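70 kDa protein (Xanthomonas sp., PDB 4B2N) acts as a processive rubber oxygenase, a diheme c-type cytochrome that oxidatively cleaves the polyisoprene chains of latex. Local coordinates at residues R299-G304 with P430-L435; Q51-N56 with N64-D69. All blocks are in the same frame, centred on the assembly; numbering follows the deposited sequence.

Contact 1. Residues R299-G304 with P430-L435; sequences RQFWDG and PRRMRL. With HEC (heme c), chain C.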
loop_
_atom_site.group_PDB
_atom_site.type_symbol
_atom_site.label_atom_id
_atom_site.label_comp_id
_atom_site.label_asym_id
_atom_site.label_seq_id
_atom_site.Cartn_x
_atom_site.Cartn_y
_atom_site.Cartn_z
ATOM N N ARG A 299 -2.060 3.940 -12.314
ATOM C CA ARG A 299 -0.765 3.356 -11.946
ATOM C C ARG A 299 -0.833 2.663 -10.588
ATOM O O ARG A 299 -1.726 2.939 -9.791
ATOM C CB ARG A 299 0.348 4.436 -11.829
ATOM C CG ARG A 299 0.398 5.414 -12.995
ATOM C CD ARG A 299 0.714 4.738 -14.324
ATOM N NE ARG A 299 2.093 4.230 -14.370
ATOM C CZ ARG A 299 2.658 3.567 -15.356
ATOM N NH1 ARG A 299 1.979 3.254 -16.454
ATOM N NH2 ARG A 299 3.954 3.208 -15.237
ATOM N N GLN A 300 0.219 1.913 -10.320
ATOM C CA GLN A 300 0.460 1.290 -9.009
ATOM C C GLN A 300 1.601 2.081 -8.316
ATOM O O GLN A 300 2.509 2.584 -8.973
ATOM C CB GLN A 300 0.935 -0.165 -9.227
ATOM C CG GLN A 300 0.033 -0.951 -10.161
ATOM C CD GLN A 300 -0.963 -1.814 -9.408
ATOM O OE1 GLN A 300 -1.515 -2.766 -9.954
ATOM N NE2 GLN A 300 -1.280 -1.412 -8.216
ATOM N N PHE A 301 1.565 2.085 -6.979
ATOM C CA PHE A 301 2.619 2.488 -6.130
ATOM C C PHE A 301 2.644 3.991 -6.011
ATOM O O PHE A 301 2.089 4.733 -6.871
ATOM C CB PHE A 301 3.956 1.871 -6.564
ATOM C CG PHE A 301 4.077 0.372 -6.278
ATOM C CD1 PHE A 301 3.529 -0.209 -5.151
ATOM C CD2 PHE A 301 4.827 -0.441 -7.136
ATOM C CE1 PHE A 301 3.687 -1.589 -4.874
ATOM C CE2 PHE A 301 5.018 -1.810 -6.861
ATOM C CZ PHE A 301 4.440 -2.402 -5.719
ATOM N N TRP A 302 3.237 4.452 -4.913
ATOM C CA TRP A 302 3.237 5.889 -4.619
ATOM C C TRP A 302 3.921 6.724 -5.653
ATOM O O TRP A 302 3.603 7.902 -5.773
ATOM C CB TRP A 302 3.929 6.149 -3.268
ATOM C CG TRP A 302 2.952 5.947 -2.163
ATOM C CD1 TRP A 302 2.906 4.939 -1.187
ATOM C CD2 TRP A 302 1.848 6.835 -1.873
ATOM N NE1 TRP A 302 1.866 5.154 -0.339
ATOM C CE2 TRP A 302 1.201 6.310 -0.684
ATOM C CE3 TRP A 302 1.399 8.075 -2.435
ATOM C CZ2 TRP A 302 0.091 6.928 -0.133
ATOM C CZ3 TRP A 302 0.286 8.704 -1.860
ATOM C CH2 TRP A 302 -0.348 8.165 -0.715
ATOM N N ASP A 303 4.841 6.120 -6.387
ATOM C CA ASP A 303 5.572 6.812 -7.468
ATOM C C ASP A 303 4.897 6.616 -8.846
ATOM O O ASP A 303 5.402 7.120 -9.859
ATOM C CB ASP A 303 7.036 6.306 -7.564
ATOM C CG ASP A 303 7.137 4.763 -7.524
ATOM O OD1 ASP A 303 6.119 4.058 -7.693
ATOM O OD2 ASP A 303 8.267 4.242 -7.364
ATOM N N GLY A 304 3.784 5.913 -8.886
ATOM C CA GLY A 304 3.109 5.697 -10.169
ATOM C C GLY A 304 4.005 4.897 -11.109
ATOM O O GLY A 304 3.918 5.029 -12.308
ATOM N N PRO A 430 11.178 13.025 0.375
ATOM C CA PRO A 430 11.652 12.436 -0.889
ATOM C C PRO A 430 12.287 11.066 -0.784
ATOM O O PRO A 430 12.731 10.574 -1.806
ATOM C CB PRO A 430 12.748 13.394 -1.319
ATOM C CG PRO A 430 13.324 13.862 -0.006
ATOM C CD PRO A 430 12.163 13.980 0.953
ATOM N N ARG A 431 12.365 10.425 0.386
ATOM C CA ARG A 431 13.183 9.195 0.453
ATOM C C ARG A 431 12.546 8.125 -0.422
ATOM O O ARG A 431 13.265 7.346 -1.073
ATOM C CB ARG A 431 13.300 8.574 1.848
ATOM C CG ARG A 431 13.934 9.458 2.920
ATOM C CD ARG A 431 15.327 9.911 2.449
ATOM N NE ARG A 431 16.020 10.608 3.533
ATOM C CZ ARG A 431 17.304 10.967 3.526
ATOM N NH1 ARG A 431 18.074 10.678 2.481
ATOM N NH2 ARG A 431 17.811 11.604 4.598
ATOM N N ARG A 432 11.207 8.064 -0.413
ATOM C CA ARG A 432 10.540 6.983 -1.114
ATOM C C ARG A 432 10.800 7.087 -2.648
ATOM O O ARG A 432 10.968 6.103 -3.324
ATOM C CB ARG A 432 9.018 7.071 -0.861
ATOM C CG ARG A 432 8.131 6.241 -1.825
ATOM C CD ARG A 432 8.514 4.737 -1.749
ATOM N NE ARG A 432 7.635 3.996 -2.641
ATOM C CZ ARG A 432 7.804 3.931 -3.965
ATOM N NH1 ARG A 432 8.913 4.452 -4.527
ATOM N NH2 ARG A 432 6.920 3.283 -4.730
ATOM N N MET A 433 10.797 8.295 -3.199
ATOM C CA MET A 433 10.961 8.404 -4.632
ATOM C C MET A 433 12.351 7.952 -5.161
ATOM O O MET A 433 12.523 7.765 -6.379
ATOM C CB MET A 433 10.552 9.797 -5.149
ATOM C CG MET A 433 11.605 10.843 -4.959
ATOM S SD MET A 433 10.976 11.964 -6.182
ATOM C CE MET A 433 11.684 11.343 -7.705
ATOM N N ARG A 434 13.292 7.680 -4.269
ATOM C CA ARG A 434 14.587 7.099 -4.644
ATOM C C ARG A 434 14.639 5.566 -4.718
ATOM O O ARG A 434 15.663 4.977 -5.090
ATOM C CB ARG A 434 15.677 7.578 -3.657
ATOM C CG ARG A 434 15.463 9.010 -3.140
ATOM C CD ARG A 434 15.964 10.041 -4.117
ATOM N NE ARG A 434 15.795 11.464 -3.745
ATOM C CZ ARG A 434 16.225 12.071 -2.630
ATOM N NH1 ARG A 434 16.787 11.399 -1.627
ATOM N NH2 ARG A 434 16.024 13.381 -2.490
ATOM N N LEU A 435 13.567 4.902 -4.325
ATOM C CA LEU A 435 13.581 3.459 -4.343
ATOM C C LEU A 435 14.152 2.872 -5.660
ATOM O O LEU A 435 15.058 2.025 -5.628
ATOM C CB LEU A 435 12.180 2.908 -4.074
ATOM C CG LEU A 435 11.987 1.407 -4.297
ATOM C CD1 LEU A 435 12.438 0.603 -3.100
ATOM C CD2 LEU A 435 10.533 1.149 -4.649
HETATM FE FE HEC C . 0.455 -3.888 -0.585
HETATM C CHA HEC C . 0.995 -1.075 -2.579
HETATM C CHB HEC C . -1.639 -5.250 -3.059
HETATM C CHC HEC C . 0.420 -7.031 1.005
HETATM C CHD HEC C . 1.934 -2.404 2.048
HETATM N NA HEC C . -0.145 -3.362 -2.360
HETATM C C1A HEC C . 0.031 -2.088 -2.979
HETATM C C2A HEC C . -0.806 -1.895 -4.153
HETATM C C3A HEC C . -1.575 -3.082 -4.332
HETATM C C4A HEC C . -1.165 -3.938 -3.212
HETATM C CMA HEC C . -2.634 -3.343 -5.385
HETATM C CAA HEC C . -0.906 -0.663 -5.089
HETATM C CBA HEC C . -1.799 0.348 -4.365
HETATM C CGA HEC C . -1.848 1.690 -5.073
HETATM O O1A HEC C . -0.792 2.264 -5.509
HETATM O O2A HEC C . -2.976 2.190 -5.103
HETATM N NB HEC C . -0.330 -5.726 -1.020
HETATM C C1B HEC C . -1.205 -6.082 -1.967
HETATM C C2B HEC C . -1.635 -7.472 -1.951
HETATM C C3B HEC C . -1.025 -7.992 -0.789
HETATM C C4B HEC C . -0.308 -6.845 -0.246
HETATM C CMB HEC C . -2.516 -8.042 -2.990
HETATM C CAB HEC C . -1.027 -9.395 -0.241
HETATM C CBB HEC C . -0.425 -10.366 -1.087
HETATM N NC HEC C . 1.004 -4.658 1.157
HETATM C C1C HEC C . 0.993 -5.920 1.724
HETATM C C2C HEC C . 1.506 -5.950 3.117
HETATM C C3C HEC C . 1.972 -4.570 3.374
HETATM C C4C HEC C . 1.657 -3.824 2.158
HETATM C CMC HEC C . 1.580 -7.214 3.966
HETATM C CAC HEC C . 2.631 -4.011 4.598
HETATM C CBC HEC C . 3.600 -4.796 5.230
HETATM N ND HEC C . 1.327 -2.063 -0.343
HETATM C C1D HEC C . 1.877 -1.648 0.797
HETATM C C2D HEC C . 2.400 -0.322 0.733
HETATM C C3D HEC C . 2.135 0.053 -0.620
HETATM C C4D HEC C . 1.484 -1.110 -1.211
HETATM C CMD HEC C . 3.061 0.524 1.761
HETATM C CAD HEC C . 2.602 1.323 -1.240
HETATM C CBD HEC C . 4.103 0.925 -1.527
HETATM C CGD HEC C . 4.846 2.125 -2.066
HETATM O O1D HEC C . 5.626 2.780 -1.329
HETATM O O2D HEC C . 4.553 2.473 -3.259
#
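R432 and D303 form a buried salt bridge beside a heme c propionate. D303 lies in the type I beta turn F301-G304. NH1 of R432 donates to OD2 of D303 at 2.9 Å. NH1 approaches OD2 from above the carboxylate plane, and the two flat groups stand nearly perpendicular (87°). The other edge of the guanidinium grips the propionate in a two-pronged bond. NE of R432 meets heme O1D at 2.7 Å, and NH2 of R432 meets heme O2D at 2.9 Å. The backbone N of W302 also donates to O2D, so two N-H groups hold that oxygen. The second propionate is bound by the backbone N of F301, which lies 2.8 Å from O1A. CG of R432 stands opposite its backbone N (chi1 164°), and the bend at chi2 carries the guanidinium to the propionate and D303. The positive group probably offsets propionate charge. Further out, S305 OG bonds D303 OD1, and the W302 indole bonds K287 O through NE1. The W302 side chain also touches the second heme, so the turn reaches both cofactors. CD2 of L435 rests on one face of the R432 guanidinium, 3.6 Å above its plane, offset toward the rim.

Contact 2. Residues Q51-N56 with N64-D69; sequences QGVNSN and NAYFVD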
loop_
_atom_site.group_PDB
_atom_site.type_symbol
_atom_site.label_atom_id
_atom_site.label_comp_id
_atom_site.label_asym_id
_atom_site.label_seq_id
_atom_site.Cartn_x
_atom_site.Cartn_y
_atom_site.Cartn_z
ATOM N N GLN A 51 -1.656 8.290 -24.330
ATOM C CA GLN A 51 -1.265 9.395 -25.237
ATOM C C GLN A 51 -2.432 9.864 -26.131
ATOM O O GLN A 51 -3.140 9.093 -26.745
ATOM C CB GLN A 51 -0.029 9.031 -26.063
ATOM C CG GLN A 51 0.713 10.249 -26.660
ATOM C CD GLN A 51 1.588 10.999 -25.624
ATOM O OE1 GLN A 51 1.378 12.192 -25.347
ATOM N NE2 GLN A 51 2.567 10.287 -25.037
ATOM N N GLY A 52 -2.660 11.171 -26.154
ATOM C CA GLY A 52 -3.793 11.715 -26.878
ATOM C C GLY A 52 -4.950 12.125 -25.984
ATOM O O GLY A 52 -5.819 12.944 -26.406
ATOM N N VAL A 53 -4.979 11.611 -24.739
ATOM C CA VAL A 53 -6.146 11.853 -23.866
ATOM C C VAL A 53 -6.311 13.345 -23.643
ATOM O O VAL A 53 -7.443 13.848 -23.533
ATOM C CB VAL A 53 -6.111 10.993 -22.537
ATOM C CG1 VAL A 53 -4.914 11.354 -21.662
ATOM C CG2 VAL A 53 -7.407 11.115 -21.726
ATOM N N ASN A 54 -5.202 14.083 -23.606
ATOM C CA ASN A 54 -5.305 15.495 -23.227
ATOM C C ASN A 54 -5.594 16.308 -24.487
ATOM O O ASN A 54 -4.740 17.095 -24.863
ATOM C CB ASN A 54 -4.011 16.006 -22.601
ATOM C CG ASN A 54 -3.625 15.221 -21.281
ATOM O OD1 ASN A 54 -2.457 14.797 -21.079
ATOM N ND2 ASN A 54 -4.573 15.113 -20.393
ATOM N N SER A 55 -6.784 16.140 -25.076
ATOM C CA SER A 55 -7.115 16.760 -26.396
ATOM C C SER A 55 -7.228 18.286 -26.306
ATOM O O SER A 55 -7.147 18.963 -27.312
ATOM C CB SER A 55 -8.385 16.158 -26.985
ATOM O OG SER A 55 -9.395 16.118 -25.969
ATOM N N ASN A 56 -7.405 18.814 -25.104
ATOM C CA ASN A 56 -7.325 20.248 -24.900
ATOM C C ASN A 56 -6.137 20.648 -24.003
ATOM O O ASN A 56 -6.197 20.528 -22.776
ATOM C CB ASN A 56 -8.652 20.812 -24.373
ATOM C CG ASN A 56 -8.508 22.265 -23.895
ATOM O OD1 ASN A 56 -7.480 22.925 -24.152
ATOM N ND2 ASN A 56 -9.497 22.763 -23.188
ATOM N N ASN A 64 -0.687 12.800 -16.785
ATOM C CA ASN A 64 0.666 12.469 -17.220
ATOM C C ASN A 64 1.085 11.081 -16.875
ATOM O O ASN A 64 2.195 10.685 -17.232
ATOM C CB ASN A 64 1.685 13.503 -16.747
ATOM C CG ASN A 64 1.909 13.442 -15.256
ATOM O OD1 ASN A 64 1.541 12.493 -14.605
ATOM N ND2 ASN A 64 2.517 14.477 -14.713
ATOM N N ALA A 65 0.204 10.303 -16.236
ATOM C CA ALA A 65 0.598 8.937 -15.877
ATOM C C ALA A 65 -0.316 7.984 -16.628
ATOM O O ALA A 65 -1.474 7.743 -16.202
ATOM C CB ALA A 65 0.486 8.727 -14.377
ATOM N N TYR A 66 0.210 7.451 -17.739
ATOM C CA TYR A 66 -0.636 6.729 -18.633
ATOM C C TYR A 66 -0.747 5.298 -18.237
ATOM O O TYR A 66 0.229 4.710 -17.765
ATOM C CB TYR A 66 -0.196 6.835 -20.080
ATOM C CG TYR A 66 -0.203 8.252 -20.612
ATOM C CD1 TYR A 66 -1.342 9.052 -20.534
ATOM C CD2 TYR A 66 0.931 8.807 -21.178
ATOM C CE1 TYR A 66 -1.344 10.378 -21.024
ATOM C CE2 TYR A 66 0.929 10.136 -21.654
ATOM C CZ TYR A 66 -0.227 10.894 -21.601
ATOM O OH TYR A 66 -0.261 12.214 -22.059
ATOM N N PHE A 67 -1.932 4.752 -18.481
ATOM C CA PHE A 67 -2.207 3.343 -18.386
ATOM C C PHE A 67 -1.451 2.586 -19.467
ATOM O O PHE A 67 -1.381 3.052 -20.580
ATOM C CB PHE A 67 -3.688 3.156 -18.606
ATOM C CG PHE A 67 -4.199 1.792 -18.298
ATOM C CD1 PHE A 67 -4.481 1.396 -16.943
ATOM C CD2 PHE A 67 -4.373 0.889 -19.312
ATOM C CE1 PHE A 67 -4.987 0.131 -16.647
ATOM C CE2 PHE A 67 -4.946 -0.363 -19.039
ATOM C CZ PHE A 67 -5.234 -0.754 -17.689
ATOM N N VAL A 68 -0.920 1.397 -19.159
ATOM C CA VAL A 68 -0.315 0.553 -20.179
ATOM C C VAL A 68 -1.057 -0.769 -20.205
ATOM O O VAL A 68 -1.163 -1.462 -19.174
ATOM C CB VAL A 68 1.199 0.255 -19.934
ATOM C CG1 VAL A 68 1.684 -0.761 -20.982
ATOM C CG2 VAL A 68 1.969 1.536 -20.061
ATOM N N ASP A 69 -1.548 -1.122 -21.372
ATOM C CA ASP A 69 -2.360 -2.315 -21.528
ATOM C C ASP A 69 -1.408 -3.472 -21.784
ATOM O O ASP A 69 -0.785 -3.542 -22.827
ATOM C CB ASP A 69 -3.393 -2.098 -22.651
ATOM C CG ASP A 69 -4.275 -3.323 -22.875
ATOM O OD1 ASP A 69 -4.016 -4.404 -22.282
ATOM O OD2 ASP A 69 -5.199 -3.226 -23.690
HETATM O O HOH W 1 -2.283 13.054 -24.304
#
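Y66 packs one face of its phenol ring against the start of 51-56. That face is overlapped by the backbone N of Q51, which sits 3.7 Å above the plane, over the ring centre. The Q51 side chain then bends at chi2 and brings its amide above and just beyond the CE2 rim, on the same face as its backbone N. NE2 of Q51 is 3.8 Å from CE2 of Y66, and the amide is turned 68° from the ring plane. V53 comes in from another direction. Its CG1 meets the ring edge near the ring plane, 3.8 Å from CE1 of Y66. This methyl gets there because it stands between the backbone N and the carbonyl carbon of V53 (chi1 63°). The amide of N54 lies near the hydroxyl end of the same ring.

Neither segment is a regular helix or strand. Both belong to the long loop region between helix 27-32 and helix 88-104, and the contact is loop-on-loop packing at the surface. N54 is the centre of an inverse gamma turn, with a weak bond from S55 N to V53 O. G52 has a positive phi (103°), which suits a residue without a side chain.

No direct hydrogen bond crosses between the segments, but a water bridges them. It accepts from G52 N at 2.7 Å and from N54 N at 3.2 Å. It also bonds the hydroxyl OH of Y66 at 3.1 Å. Through this water the hydroxyl is linked to two backbone N-H groups of 51-56. Other parts of the chain hold both segments. V53 also touches L413, while A65 and N64 share backbone bonds with A418. The carbonyl O of Y66 takes a weak hydrogen bond from NH1 of R299.

Overall arrangement
Contact 2 comes first along the chain and closes before contact 1 opens. Their centres lie 20 Å apart. Contact 2 is at the surface, between loops ahead of helix 88-104. Contact 1 is buried nearer the middle of the chain, at the propionates of one heme c. R299 joins the two. It starts segment 299-304, on strand 299-300, which pairs antiparallel with strand 306-307. Its side chain packs on A65 and V68 of segment 64-69. The N-terminal loop region is thus laid against the hairpin whose turn binds the heme. The second segment of contact 1 comes much later, between helix 423-426 and helix 439-446, so the heme site joins distant parts of the sequence.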